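Side-chain contact in oxalate--CoA ligase (Arabidopsis thaliana, PDB 5IE2), which is a plant acyl-activating enzyme of the AMP-binding (ANL) superfamily and holds ATP in a pocket of its fold: residues E310-T315 with L320-P325. Residues are numbered along the deposited sequence; the frame is centred on the assembly and turned at random.
Sequences EAYAMT and LMSSNP. With ATP (adenosine-5'-triphosphate), chain C.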
# COMPACT_ATOMS: atom_id res chain seq x y z
N GLU A 310 11.82 5.33 4.78
CA GLU A 310 11.19 5.09 3.50
C GLU A 310 11.41 3.67 3.00
O GLU A 310 12.51 3.11 3.14
CB GLU A 310 11.75 6.08 2.45
CG GLU A 310 10.90 6.07 1.18
CD GLU A 310 11.36 7.03 0.10
OE1 GLU A 310 12.45 7.63 0.22
OE2 GLU A 310 10.60 7.16 -0.90
N ALA A 311 10.35 3.08 2.48
CA ALA A 311 10.40 1.72 1.94
C ALA A 311 9.94 1.76 0.47
O ALA A 311 9.29 2.71 0.04
CB ALA A 311 9.49 0.78 2.72
N TYR A 312 10.23 0.67 -0.26
CA TYR A 312 9.86 0.48 -1.66
C TYR A 312 9.07 -0.84 -1.75
O TYR A 312 9.46 -1.84 -1.15
CB TYR A 312 11.14 0.44 -2.50
CG TYR A 312 11.07 -0.14 -3.91
CD1 TYR A 312 10.18 0.36 -4.86
CD2 TYR A 312 12.01 -1.08 -4.31
CE1 TYR A 312 10.17 -0.14 -6.22
CE2 TYR A 312 12.03 -1.56 -5.63
CZ TYR A 312 11.11 -1.11 -6.55
OH TYR A 312 11.15 -1.62 -7.83
N ALA A 313 7.92 -0.80 -2.42
CA ALA A 313 6.99 -1.93 -2.38
C ALA A 313 6.12 -1.99 -3.63
O ALA A 313 6.00 -1.01 -4.31
CB ALA A 313 6.08 -1.84 -1.14
N MET A 314 5.54 -3.15 -3.92
CA MET A 314 4.62 -3.24 -5.06
C MET A 314 3.70 -4.43 -4.87
O MET A 314 3.99 -5.36 -4.11
CB MET A 314 5.41 -3.33 -6.39
CG MET A 314 6.16 -4.67 -6.61
SD MET A 314 7.29 -4.51 -8.02
CE MET A 314 6.25 -3.92 -9.38
N THR A 315 2.56 -4.40 -5.54
CA THR A 315 1.57 -5.44 -5.36
C THR A 315 2.17 -6.82 -5.68
O THR A 315 1.88 -7.76 -4.99
CB THR A 315 0.35 -5.18 -6.30
OG1 THR A 315 -0.20 -3.90 -5.99
CG2 THR A 315 -0.73 -6.22 -6.08
N LEU A 320 6.28 -5.21 0.56
CA LEU A 320 7.66 -4.78 0.83
C LEU A 320 8.75 -5.48 -0.05
O LEU A 320 8.81 -6.73 -0.13
CB LEU A 320 7.98 -5.05 2.31
CG LEU A 320 9.42 -4.71 2.73
CD1 LEU A 320 9.62 -3.23 2.67
CD2 LEU A 320 9.62 -5.25 4.17
N MET A 321 9.59 -4.66 -0.67
CA MET A 321 10.82 -5.13 -1.30
C MET A 321 12.06 -4.63 -0.52
O MET A 321 12.92 -5.44 -0.11
CB MET A 321 10.89 -4.65 -2.76
CG MET A 321 9.83 -5.39 -3.63
SD MET A 321 9.85 -4.75 -5.33
CE MET A 321 8.96 -3.17 -5.10
N SER A 322 12.14 -3.32 -0.31
CA SER A 322 13.31 -2.79 0.41
C SER A 322 12.88 -1.73 1.41
O SER A 322 11.83 -1.08 1.28
CB SER A 322 14.39 -2.18 -0.56
OG SER A 322 13.92 -0.95 -1.16
N SER A 323 13.72 -1.54 2.41
CA SER A 323 13.46 -0.45 3.36
C SER A 323 14.72 0.12 3.99
O SER A 323 15.70 -0.59 4.20
CB SER A 323 12.56 -0.94 4.50
OG SER A 323 12.20 0.16 5.34
N ASN A 324 14.68 1.41 4.33
CA ASN A 324 15.65 1.92 5.26
C ASN A 324 15.44 1.22 6.59
O ASN A 324 14.31 0.88 6.96
CB ASN A 324 15.50 3.45 5.41
CG ASN A 324 16.02 4.20 4.20
OD1 ASN A 324 17.22 4.47 4.10
ND2 ASN A 324 15.12 4.52 3.26
N PRO A 325 16.53 0.96 7.31
CA PRO A 325 16.52 0.22 8.58
C PRO A 325 16.18 1.15 9.73
O PRO A 325 16.22 2.39 9.57
CB PRO A 325 17.97 -0.29 8.69
CG PRO A 325 18.75 0.89 8.08
CD PRO A 325 17.89 1.36 6.91
PG ATP C . 0.55 -0.47 -12.39
O1G ATP C . 1.35 0.37 -13.39
O2G ATP C . -0.82 -0.80 -12.87
O3G ATP C . 1.32 -1.72 -11.97
PB ATP C . 1.46 0.68 -9.91
O1B ATP C . 1.30 2.05 -9.29
O2B ATP C . 2.77 0.25 -10.48
O3B ATP C . 0.30 0.41 -11.04
PA ATP C . 1.50 -0.56 -7.23
O1A ATP C . 1.90 -2.02 -7.08
O2A ATP C . 0.43 0.00 -6.37
O3A ATP C . 0.99 -0.37 -8.74
O5' ATP C . 2.83 0.34 -7.17
C5' ATP C . 4.17 -0.20 -7.12
C4' ATP C . 5.08 0.86 -7.77
O4' ATP C . 5.14 2.01 -6.91
C3' ATP C . 6.52 0.43 -7.81
O3' ATP C . 6.74 -0.40 -8.95
C2' ATP C . 7.26 1.75 -7.92
O2' ATP C . 7.12 2.27 -9.25
C1' ATP C . 6.41 2.63 -7.05
N9 ATP C . 6.97 2.79 -5.68
C8 ATP C . 6.69 2.10 -4.57
N7 ATP C . 7.41 2.60 -3.53
C5 ATP C . 8.14 3.66 -4.02
C6 ATP C . 9.09 4.64 -3.45
N6 ATP C . 9.37 4.63 -2.11
N1 ATP C . 9.59 5.56 -4.30
C2 ATP C . 9.27 5.60 -5.62
N3 ATP C . 8.41 4.73 -6.21
C4 ATP C . 7.84 3.77 -5.43
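The methyl CE of Met-321 sits squarely over the ring of Tyr-312, 3.3 Å from its centroid and 12° off the ring normal, a close CH-pi contact, while SD lies obliquely above the same face. A bend at the last torsion (chi3 -76°) of this flexible thioether brings the methyl back over the ring. Met-321 CE also meets CG of Met-314 at 3.5 Å, so the two methionines cross against each other beside the tyrosine. Ser-322 OG lies in the ring plane at its edge, small enough to fit there, and bonds to Val-337 O; Tyr-312 OH is held by Asp-394, itself a partner of ATP.

Packing is looser across the other face of the hairpin, where Ala-311 CB and Leu-320 CD1 are 4.0 Å apart. Ala-311 brings only a methyl to its close-set, non-hydrogen-bonded pair with Ser-323, and apolar Leu-320 suits the cover of helix 184-198, which keeps this side buried too.

The backbones are joined in antiparallel fashion, with Tyr-312 N bonded to Ser-322 O. Tyr-312 O accepts from both Met-321 N (2.9 Å) and Ser-322 N (3.2 Å): a classic beta bulge, in which Met-321 and Ser-322 both face Tyr-312. At the far end Glu-310 O takes Asn-324 N almost straight (176°) and Asn-324 ND2 from the opposite face of its carbonyl plane; asparagine suits a strand end because its amide can add this second bond, its rotation fixed by Lys-333 N at OD1 and Ser-336 O at ND2.

Strand 310-314 and the turn after it line the nucleotide site. Glu-310, extended, carries OE2 to ATP N6, which also donates to Ala-311 O; Leu-292 N is a second donor to OE2. Just past the strand, Thr-315 N donates a hydrogen bond to O1A of ATP, 2.9 Å. This bulged beta hairpin thus forms one wall of the ATP pocket of an AMP-binding, ANL-type fold.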